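Local coordinates for protein leucine aminopeptidase (Legionella pneumophila, PDB 5GNE) that probably acts as a zinc-dependent metalloexopeptidase of peptidase family M28, removing amino acids from the N-terminus of peptides, at residues A28-D31 with H32-F35; P39-E42 with N43-N46; N97-A100 with Q101-L105; A112-W115 with Q116-H120; A138-F141 with K142-D146. One frame throughout, in Å; residues are numbered along the deposited sequence.

All five contacts are local and come in series along the chain. Contacts 1 and 2 adjoin in sequence, their centres about 20 Å apart: the first is a hairpin of strands 25-29 and 33-38 in the four-stranded antiparallel sheet, the second the start of helix 42-55. Contacts 3, 4 and 5 lie on helices 99-106, 111-123 and 132-151. Contact 3 is across the chain's centre from contacts 1 and 2, about 37 Å from contact 1 between nearest atoms. Contacts 4 and 5 touch, their centres about 14 Å apart, where His-120 stacks on Trp-140. The set samples the small N-terminal sheet and its following helix, a peripheral helix on 355-373, and two packing on helix 202-221.

Contact 1 (A28-D31 with H32-F35); sequences AQSD and HFSF
This is a tight turn joining two antiparallel strands, in which Ala-28 to Asp-31 run back against His-32 to Phe-35 at one edge of the small four-stranded sheet. Ala-28 and Phe-35 form the hydrogen-bonded pair, with Phe-35 N donating to Ala-28 O at 2.8 Å. Gln-29 and Ser-34 make the next, non-hydrogen-bonded pair, and here the side chains supply the bond: Gln-29 NE2 reaches Ser-34 OG at 2.8 Å, with OG in the amide plane. An extended chain, CG opposite the backbone N, carries the amide across. Ser-34 OG is also bonded to Asn-14, which ties this face to helix 14-20. At the turn, Ser-30 N donates to Phe-33 O at 2.7 Å, nearly straight at 174°. In return Ser-30 OG, turned back between its own N and carbonyl carbon (chi1 72°), accepts from Phe-33 N at 2.9 Å and from His-32 N at 3.3 Å. The carboxylate of Asp-31 leans over one face of the His-32 ring, its CG 3.5 Å from CD2, the planes 45° apart. Phe-33 and Phe-35 pack on helix 75-81. Such pairing is that of a beta hairpin with a two-residue turn, Asp-31 and His-32 at its tip.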
# COMPACT_ATOMS: atom_id res chain seq x y z
N ALA A 28 -10.36 -25.38 4.30
CA ALA A 28 -10.83 -25.13 5.65
C ALA A 28 -11.88 -24.04 5.58
O ALA A 28 -11.90 -23.26 4.64
CB ALA A 28 -9.69 -24.72 6.57
N GLN A 29 -12.77 -24.01 6.56
CA GLN A 29 -13.86 -23.04 6.60
C GLN A 29 -14.21 -22.64 8.01
O GLN A 29 -14.12 -23.45 8.90
CB GLN A 29 -15.10 -23.60 5.91
CG GLN A 29 -16.08 -22.52 5.45
CD GLN A 29 -17.17 -23.09 4.58
OE1 GLN A 29 -17.91 -23.97 5.02
NE2 GLN A 29 -17.27 -22.61 3.35
N SER A 30 -14.59 -21.37 8.20
CA SER A 30 -15.09 -20.86 9.48
C SER A 30 -16.51 -20.33 9.29
O SER A 30 -17.06 -20.42 8.21
CB SER A 30 -14.18 -19.76 10.03
OG SER A 30 -14.32 -18.54 9.28
N ASP A 31 -17.12 -19.77 10.32
CA ASP A 31 -18.45 -19.20 10.14
C ASP A 31 -18.45 -18.05 9.10
O ASP A 31 -19.49 -17.80 8.48
CB ASP A 31 -19.06 -18.76 11.49
CG ASP A 31 -18.25 -17.71 12.21
OD1 ASP A 31 -17.03 -17.61 11.97
OD2 ASP A 31 -18.84 -17.01 13.06
N HIS A 32 -17.33 -17.36 8.91
CA HIS A 32 -17.27 -16.20 8.00
C HIS A 32 -16.32 -16.32 6.78
O HIS A 32 -16.54 -15.66 5.76
CB HIS A 32 -16.87 -14.95 8.78
CG HIS A 32 -17.86 -14.58 9.85
ND1 HIS A 32 -19.18 -14.32 9.58
CD2 HIS A 32 -17.70 -14.40 11.19
CE1 HIS A 32 -19.81 -14.02 10.71
NE2 HIS A 32 -18.93 -14.06 11.69
N PHE A 33 -15.28 -17.16 6.86
CA PHE A 33 -14.31 -17.23 5.77
C PHE A 33 -14.01 -18.66 5.34
O PHE A 33 -14.23 -19.62 6.11
CB PHE A 33 -13.00 -16.51 6.15
CG PHE A 33 -13.18 -15.03 6.40
CD1 PHE A 33 -13.10 -14.12 5.37
CD2 PHE A 33 -13.45 -14.57 7.68
CE1 PHE A 33 -13.28 -12.76 5.60
CE2 PHE A 33 -13.64 -13.21 7.93
CZ PHE A 33 -13.55 -12.30 6.88
N SER A 34 -13.55 -18.77 4.09
CA SER A 34 -13.10 -20.03 3.51
C SER A 34 -11.67 -19.97 2.98
O SER A 34 -11.27 -18.97 2.37
CB SER A 34 -14.03 -20.44 2.37
OG SER A 34 -15.36 -20.59 2.87
N PHE A 35 -10.92 -21.03 3.22
CA PHE A 35 -9.57 -21.19 2.70
C PHE A 35 -9.65 -22.18 1.55
O PHE A 35 -10.02 -23.34 1.75
CB PHE A 35 -8.61 -21.68 3.79
CG PHE A 35 -7.20 -21.94 3.30
CD1 PHE A 35 -6.59 -21.08 2.41
CD2 PHE A 35 -6.48 -23.03 3.79
CE1 PHE A 35 -5.29 -21.31 1.98
CE2 PHE A 35 -5.16 -23.28 3.35
CZ PHE A 35 -4.57 -22.43 2.45

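Contact 2 (P39-E42 with N43-N46); sequences PIDE and NITN
Asp-41 O is gripped twice by one residue: Thr-45 N donates to it at 2.9 Å and Thr-45 OG1 at 3.0 Å. The hydroxyl stands above the carbonyl plane, 43° out of it. With OG1 beside its own backbone N (chi1 -64°), the threonine can turn its hydroxyl back onto the same oxygen that its amide uses. Asp-41 also caps with its side chain. OD1 accepts from Ile-44 N at 2.8 Å, met nearly end-on to the C-O bond, and the torsion that folds the carboxylate back over the helix start sets CG between the backbone N and the carbonyl carbon (chi1 53°). A further turn bond joins Asn-46 N to Glu-42 O at 3.0 Å. The Ile-44 methyl CD1 lies against two oxygens, Asp-41 OD1 and Pro-39 O, 3.3 Å from each. Ile-40 CG2 meets Thr-45 OG1 at 3.4 Å, and makes an apolar contact with Ile-44 CG2 at 4.2 Å, the two side chains crossing at about a right angle. Thr-45 lies about 8 Å from Glu-239, a zinc ligand, measured between side chains, so the helix start is near the metal site without being part of it. The arrangement is a classic helix N-cap, with Asp-41 as the capping residue of helix 42-55.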
# COMPACT_ATOMS: atom_id res chain seq x y z
N PRO A 39 -7.95 -22.40 -9.38
CA PRO A 39 -7.02 -21.88 -10.37
C PRO A 39 -7.61 -20.62 -10.95
O PRO A 39 -8.58 -20.67 -11.71
CB PRO A 39 -6.90 -23.03 -11.37
CG PRO A 39 -8.17 -23.86 -11.17
CD PRO A 39 -8.91 -23.33 -9.97
N ILE A 40 -7.05 -19.48 -10.57
CA ILE A 40 -7.56 -18.20 -11.00
C ILE A 40 -7.24 -17.95 -12.48
O ILE A 40 -6.09 -17.75 -12.86
CB ILE A 40 -6.97 -17.07 -10.16
CG1 ILE A 40 -7.31 -17.29 -8.69
CG2 ILE A 40 -7.48 -15.69 -10.68
CD1 ILE A 40 -6.66 -16.30 -7.74
N ASP A 41 -8.27 -18.01 -13.31
CA ASP A 41 -8.16 -17.73 -14.74
C ASP A 41 -8.86 -16.39 -14.86
O ASP A 41 -9.26 -15.85 -13.83
CB ASP A 41 -8.78 -18.85 -15.58
CG ASP A 41 -10.22 -19.16 -15.18
OD1 ASP A 41 -10.82 -18.39 -14.39
OD2 ASP A 41 -10.77 -20.18 -15.65
N GLU A 42 -9.04 -15.80 -16.03
CA GLU A 42 -9.69 -14.50 -15.94
C GLU A 42 -11.21 -14.61 -15.85
O GLU A 42 -11.87 -13.63 -15.53
CB GLU A 42 -9.22 -13.52 -17.03
CG GLU A 42 -9.42 -13.80 -18.47
CD GLU A 42 -9.54 -12.49 -19.25
OE1 GLU A 42 -8.50 -11.79 -19.38
OE2 GLU A 42 -10.65 -12.15 -19.72
N ASN A 43 -11.78 -15.78 -16.14
CA ASN A 43 -13.18 -15.98 -15.77
C ASN A 43 -13.37 -15.74 -14.27
O ASN A 43 -14.22 -14.94 -13.84
CB ASN A 43 -13.65 -17.38 -16.13
CG ASN A 43 -14.00 -17.52 -17.60
OD1 ASN A 43 -14.78 -16.73 -18.14
ND2 ASN A 43 -13.41 -18.52 -18.26
N ILE A 44 -12.53 -16.40 -13.47
CA ILE A 44 -12.62 -16.30 -12.02
C ILE A 44 -12.20 -14.90 -11.56
O ILE A 44 -12.80 -14.35 -10.65
CB ILE A 44 -11.79 -17.39 -11.32
CG1 ILE A 44 -12.60 -18.68 -11.23
CG2 ILE A 44 -11.39 -16.95 -9.91
CD1 ILE A 44 -11.84 -19.90 -11.69
N THR A 45 -11.18 -14.33 -12.21
CA THR A 45 -10.80 -12.94 -11.94
C THR A 45 -12.02 -12.02 -12.06
O THR A 45 -12.22 -11.15 -11.21
CB THR A 45 -9.70 -12.45 -12.89
OG1 THR A 45 -8.49 -13.19 -12.67
CG2 THR A 45 -9.40 -10.96 -12.65
N ASN A 46 -12.84 -12.24 -13.08
CA ASN A 46 -14.00 -11.37 -13.30
C ASN A 46 -15.04 -11.52 -12.20
O ASN A 46 -15.69 -10.54 -11.82
CB ASN A 46 -14.64 -11.64 -14.66
CG ASN A 46 -13.83 -11.05 -15.80
OD1 ASN A 46 -13.50 -11.74 -16.77
ND2 ASN A 46 -13.49 -9.77 -15.69

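Contact 3 (N97-A100 with Q101-L105)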
# COMPACT_ATOMS: atom_id res chain seq x y z
N ASN A 97 7.03 17.09 18.33
CA ASN A 97 7.92 18.08 18.97
C ASN A 97 8.97 18.71 18.03
O ASN A 97 10.01 19.21 18.47
CB ASN A 97 8.59 17.39 20.16
CG ASN A 97 9.19 16.06 19.79
OD1 ASN A 97 9.09 15.62 18.63
ND2 ASN A 97 9.72 15.36 20.76
N HIS A 98 8.70 18.57 16.75
CA HIS A 98 9.58 18.89 15.64
C HIS A 98 8.98 19.86 14.63
O HIS A 98 9.22 19.72 13.41
CB HIS A 98 9.90 17.50 15.06
CG HIS A 98 10.73 16.69 15.99
ND1 HIS A 98 11.51 15.64 15.58
CD2 HIS A 98 11.23 17.04 17.20
CE1 HIS A 98 12.22 15.19 16.59
NE2 HIS A 98 12.14 16.09 17.57
N GLU A 99 8.29 20.89 15.11
CA GLU A 99 7.53 21.77 14.23
C GLU A 99 8.42 22.49 13.21
O GLU A 99 8.06 22.62 12.04
CB GLU A 99 6.75 22.81 15.04
CG GLU A 99 6.13 23.91 14.14
CD GLU A 99 5.02 24.72 14.81
OE1 GLU A 99 4.46 24.27 15.85
OE2 GLU A 99 4.65 25.77 14.24
N ALA A 100 9.61 22.93 13.63
CA ALA A 100 10.48 23.65 12.70
C ALA A 100 10.87 22.76 11.54
O ALA A 100 10.81 23.17 10.38
CB ALA A 100 11.69 24.16 13.39
N GLN A 101 11.27 21.53 11.86
CA GLN A 101 11.68 20.61 10.81
C GLN A 101 10.53 20.25 9.87
O GLN A 101 10.70 20.24 8.65
CB GLN A 101 12.31 19.35 11.40
CG GLN A 101 13.65 19.59 12.13
CD GLN A 101 13.51 19.96 13.59
OE1 GLN A 101 12.49 20.49 14.04
NE2 GLN A 101 14.57 19.70 14.34
N VAL A 102 9.36 20.00 10.44
CA VAL A 102 8.19 19.65 9.65
C VAL A 102 7.87 20.79 8.66
O VAL A 102 7.62 20.55 7.48
CB VAL A 102 6.98 19.35 10.57
CG1 VAL A 102 5.68 19.23 9.78
CG2 VAL A 102 7.25 18.05 11.39
N HIS A 103 7.89 22.03 9.13
CA HIS A 103 7.62 23.14 8.22
C HIS A 103 8.70 23.32 7.17
O HIS A 103 8.38 23.61 6.03
CB HIS A 103 7.37 24.44 9.00
CG HIS A 103 6.01 24.49 9.62
ND1 HIS A 103 5.70 23.85 10.80
CD2 HIS A 103 4.86 25.06 9.19
CE1 HIS A 103 4.43 24.05 11.09
NE2 HIS A 103 3.89 24.78 10.13
N SER A 104 9.97 23.12 7.52
CA SER A 104 11.04 23.17 6.51
C SER A 104 10.74 22.20 5.40
O SER A 104 10.91 22.53 4.23
CB SER A 104 12.41 22.89 7.11
OG SER A 104 12.76 23.88 8.04
N LEU A 105 10.30 20.99 5.76
CA LEU A 105 10.05 19.99 4.73
C LEU A 105 8.83 20.35 3.90
O LEU A 105 8.85 20.13 2.68
CB LEU A 105 9.90 18.59 5.33
CG LEU A 105 11.20 18.12 6.02
CD1 LEU A 105 11.22 16.63 6.05
CD2 LEU A 105 12.43 18.60 5.26
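The imidazole of His-103 is met at its edge by Glu-99 O, which lies only 3° out of the ring plane; the carboxylate of Glu-99 runs obliquely past the same ring, the two planes 32° apart. ND1 donates to Glu-99 O at 2.9 Å and the backbone N of His-103 at 3.0 Å. The two donors reach it from opposite faces of the carbonyl plane, so one acceptor holds both the helix turn and the ring. With CG beside its backbone N (chi1 -76°), the histidine folds its ring back along the helix. Alongside, Glu-99 CG approaches ND1 at 3.4 Å, while OE2 stands 4.1 Å from ND1, near enough that its charge might influence the imidazole. Glu-99 OE1 also makes a long, weak ion pair with Arg-300. Tyr-301 of helix 288-302 packs against both side chains. On either side along the chain, Val-102 N donates to His-98 O and Ser-104 N to Ala-100 O, each at 3.0 Å. The backbone amides of Asn-97 and His-98 donate to the carboxylate of Glu-371, joining the helix start to helix 355-373. The i to i+4 bonds, with His-98 at the N-cap, mark the first turns of helix 99-106.

Contact 4 (A112-W115 with Q116-H120)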
# COMPACT_ATOMS: atom_id res chain seq x y z
N ALA A 112 4.38 20.30 -8.75
CA ALA A 112 4.58 19.97 -10.16
C ALA A 112 5.25 18.60 -10.31
O ALA A 112 4.93 17.83 -11.22
CB ALA A 112 5.40 21.04 -10.85
N LYS A 113 6.16 18.29 -9.39
CA LYS A 113 6.91 17.05 -9.48
C LYS A 113 5.96 15.89 -9.19
O LYS A 113 6.03 14.84 -9.85
CB LYS A 113 8.06 17.07 -8.48
CG LYS A 113 9.27 17.94 -8.85
CD LYS A 113 10.41 17.21 -9.52
CE LYS A 113 11.60 18.14 -9.69
NZ LYS A 113 12.84 17.40 -10.04
N ILE A 114 5.07 16.09 -8.22
CA ILE A 114 3.97 15.15 -7.96
C ILE A 114 3.16 14.87 -9.22
O ILE A 114 3.00 13.72 -9.62
CB ILE A 114 2.99 15.65 -6.87
CG1 ILE A 114 3.67 15.81 -5.51
CG2 ILE A 114 1.84 14.68 -6.69
CD1 ILE A 114 2.70 16.20 -4.40
N TRP A 115 2.66 15.94 -9.83
CA TRP A 115 1.79 15.82 -10.99
C TRP A 115 2.50 15.10 -12.13
O TRP A 115 1.91 14.24 -12.78
CB TRP A 115 1.30 17.21 -11.44
CG TRP A 115 0.18 17.16 -12.44
CD1 TRP A 115 0.27 17.38 -13.79
CD2 TRP A 115 -1.17 16.79 -12.18
NE1 TRP A 115 -0.97 17.22 -14.37
CE2 TRP A 115 -1.87 16.85 -13.40
CE3 TRP A 115 -1.88 16.43 -11.02
CZ2 TRP A 115 -3.23 16.57 -13.50
CZ3 TRP A 115 -3.22 16.15 -11.12
CH2 TRP A 115 -3.89 16.22 -12.35
N GLN A 116 3.78 15.41 -12.33
CA GLN A 116 4.54 14.78 -13.39
C GLN A 116 4.57 13.25 -13.25
O GLN A 116 4.40 12.52 -14.24
CB GLN A 116 5.96 15.31 -13.44
CG GLN A 116 6.67 14.88 -14.70
CD GLN A 116 7.98 15.60 -14.91
OE1 GLN A 116 8.32 16.52 -14.16
NE2 GLN A 116 8.71 15.22 -15.95
N THR A 117 4.73 12.78 -12.01
CA THR A 117 4.76 11.34 -11.73
C THR A 117 3.45 10.70 -12.15
O THR A 117 3.45 9.68 -12.84
CB THR A 117 5.00 11.04 -10.23
OG1 THR A 117 6.29 11.50 -9.84
CG2 THR A 117 4.95 9.54 -9.98
N ASN A 118 2.34 11.28 -11.73
CA ASN A 118 1.04 10.78 -12.15
C ASN A 118 0.90 10.75 -13.66
O ASN A 118 0.37 9.78 -14.21
CB ASN A 118 -0.08 11.62 -11.56
CG ASN A 118 -0.29 11.34 -10.11
OD1 ASN A 118 -0.66 10.23 -9.72
ND2 ASN A 118 -0.04 12.35 -9.27
N GLN A 119 1.39 11.78 -14.34
CA GLN A 119 1.31 11.79 -15.79
C GLN A 119 2.07 10.62 -16.39
O GLN A 119 1.60 9.99 -17.32
CB GLN A 119 1.85 13.11 -16.37
CG GLN A 119 0.99 14.32 -16.08
CD GLN A 119 1.60 15.59 -16.62
OE1 GLN A 119 2.72 15.96 -16.26
NE2 GLN A 119 0.87 16.27 -17.50
N HIS A 120 3.23 10.28 -15.82
CA HIS A 120 4.00 9.18 -16.38
C HIS A 120 3.32 7.83 -16.16
O HIS A 120 3.16 7.06 -17.12
CB HIS A 120 5.41 9.15 -15.79
CG HIS A 120 6.26 8.04 -16.33
ND1 HIS A 120 6.83 8.07 -17.58
CD2 HIS A 120 6.60 6.84 -15.78
CE1 HIS A 120 7.51 6.95 -17.78
NE2 HIS A 120 7.39 6.19 -16.71
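Gln-116 N donates to Ala-112 O at 2.9 Å and Gln-119 N to Trp-115 O at 3.0 Å, the shorter of the four i to i+4 backbone bonds that join 112-115 to 116-120. The other two, Thr-117 N to Lys-113 O and Asn-118 N to Ile-114 O, are both 3.3 Å. Thr-117 OG1 adds a weak bond to Lys-113 O. Beyond the backbone, Asn-118 lies side by side with Ile-114, both pointing the same way, and its ND2 is 4.0 Å from Ile-114 CG2. The amide of Asn-118 is buried, and its polar atoms turn to helix 202-221: OD1 is bonded to Ser-206 OG, ND2 weakly to Ser-210 OG. Ile-114 packs between helices 202-221 and 355-373. On another side of the helix the Trp-115 indole and the Gln-119 amide cross at about a right angle, with their planes 45° apart, and Gln-119 CD comes to 3.6 Å from Trp-115 CD1. For the indole, chi1 -168° sets CG beside the carbonyl carbon, while Leu-350 touches both of these side chains. The chemistry therefore divides the helix: serine hydroxyls satisfy a buried amide on the face toward helix 202-221, whereas Trp-115 and Gln-119 meet by van der Waals contact.

Contact 5 (A138-F141 with K142-D146)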
# COMPACT_ATOMS: atom_id res chain seq x y z
N ALA A 138 7.46 -0.84 -12.50
CA ALA A 138 8.26 -1.20 -11.34
C ALA A 138 9.71 -0.78 -11.58
O ALA A 138 10.33 -0.17 -10.71
CB ALA A 138 8.16 -2.68 -11.05
N GLN A 139 10.24 -1.10 -12.75
CA GLN A 139 11.62 -0.73 -13.07
C GLN A 139 11.81 0.77 -13.04
O GLN A 139 12.82 1.27 -12.55
CB GLN A 139 12.06 -1.29 -14.42
CG GLN A 139 12.06 -2.80 -14.42
CD GLN A 139 12.26 -3.38 -15.79
OE1 GLN A 139 11.77 -2.86 -16.78
NE2 GLN A 139 12.99 -4.49 -15.84
N TRP A 140 10.85 1.48 -13.61
CA TRP A 140 10.83 2.94 -13.57
C TRP A 140 10.98 3.48 -12.14
O TRP A 140 11.83 4.32 -11.85
CB TRP A 140 9.55 3.45 -14.22
CG TRP A 140 9.51 4.92 -14.34
CD1 TRP A 140 10.11 5.69 -15.30
CD2 TRP A 140 8.82 5.83 -13.47
NE1 TRP A 140 9.83 7.01 -15.08
CE2 TRP A 140 9.05 7.13 -13.96
CE3 TRP A 140 8.02 5.67 -12.33
CZ2 TRP A 140 8.52 8.27 -13.36
CZ3 TRP A 140 7.50 6.80 -11.72
CH2 TRP A 140 7.75 8.09 -12.23
N PHE A 141 10.14 2.98 -11.25
CA PHE A 141 10.13 3.43 -9.87
C PHE A 141 11.49 3.27 -9.23
O PHE A 141 12.00 4.21 -8.61
CB PHE A 141 9.08 2.63 -9.07
CG PHE A 141 9.03 2.98 -7.62
CD1 PHE A 141 9.83 2.30 -6.70
CD2 PHE A 141 8.16 3.96 -7.16
CE1 PHE A 141 9.79 2.60 -5.36
CE2 PHE A 141 8.09 4.27 -5.82
CZ PHE A 141 8.91 3.59 -4.90
N LYS A 142 12.11 2.11 -9.44
CA LYS A 142 13.41 1.80 -8.84
C LYS A 142 14.42 2.82 -9.31
O LYS A 142 15.21 3.37 -8.54
CB LYS A 142 13.87 0.38 -9.20
CG LYS A 142 15.05 -0.09 -8.33
CD LYS A 142 15.77 -1.31 -8.89
CE LYS A 142 16.94 -1.70 -7.99
NZ LYS A 142 18.12 -0.79 -8.17
N GLN A 143 14.41 3.06 -10.61
CA GLN A 143 15.35 3.97 -11.22
C GLN A 143 15.11 5.42 -10.78
O GLN A 143 16.07 6.18 -10.62
CB GLN A 143 15.28 3.82 -12.73
CG GLN A 143 15.74 5.00 -13.52
CD GLN A 143 15.37 4.84 -14.97
OE1 GLN A 143 15.88 3.95 -15.65
NE2 GLN A 143 14.44 5.66 -15.44
N GLN A 144 13.85 5.79 -10.55
CA GLN A 144 13.55 7.13 -10.00
C GLN A 144 14.20 7.31 -8.63
O GLN A 144 14.68 8.39 -8.29
CB GLN A 144 12.05 7.37 -9.87
CG GLN A 144 11.28 7.37 -11.16
CD GLN A 144 11.72 8.47 -12.10
OE1 GLN A 144 12.29 8.19 -13.15
NE2 GLN A 144 11.46 9.72 -11.73
N PHE A 145 14.24 6.24 -7.85
CA PHE A 145 14.86 6.32 -6.54
C PHE A 145 16.37 6.39 -6.70
O PHE A 145 17.01 7.30 -6.16
CB PHE A 145 14.49 5.11 -5.67
CG PHE A 145 15.12 5.12 -4.30
CD1 PHE A 145 14.50 5.77 -3.25
CD2 PHE A 145 16.36 4.51 -4.08
CE1 PHE A 145 15.10 5.79 -1.98
CE2 PHE A 145 16.96 4.53 -2.82
CZ PHE A 145 16.33 5.18 -1.77
N ASP A 146 16.94 5.44 -7.44
CA ASP A 146 18.38 5.39 -7.68
C ASP A 146 18.91 6.72 -8.19
O ASP A 146 19.93 7.23 -7.70
CB ASP A 146 18.72 4.28 -8.67
CG ASP A 146 18.27 2.91 -8.20
OD1 ASP A 146 18.13 2.72 -6.97
OD2 ASP A 146 18.05 2.04 -9.07
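Gln-144 lies over one face of the Trp-140 indole, its amide stacked almost parallel to the ring, the planes only 7° apart. Its CG sits above the centre of the six-membered ring, 3.5 Å from that centroid and 6° off the normal, a CH-pi contact. The amide then extends across the same face, placing CD 3.4 Å from Trp-140 CZ2 and OE1 3.3 Å from NE1. That last pair is poorly angled for a hydrogen bond, as befits an oxygen lying above the ring. A bend at chi2 (-62°) lays the glutamine flat on the indole. Both residues belong to helix 132-151, one turn apart, and Gln-144 N donates to Trp-140 O at 2.8 Å. The helix packs on strands 157-164 and 170-177 at the edge of the eight-stranded mixed sheet and against helix 202-221, an alpha/beta arrangement in keeping with the M28 fold. Phe-141 and Phe-145 turn their rings into this interface, where Phe-141 touches Ile-209 and Leu-213, and Phe-145 meets the ring of Phe-220. Elsewhere on the helix, Lys-142 NZ forms a salt bridge with Asp-146 OD2 at 3.0 Å, approaching on the syn side of the carboxylate; Ser-159 OG is hydrogen-bonded to both Lys-142 NZ and Asp-146 OD1.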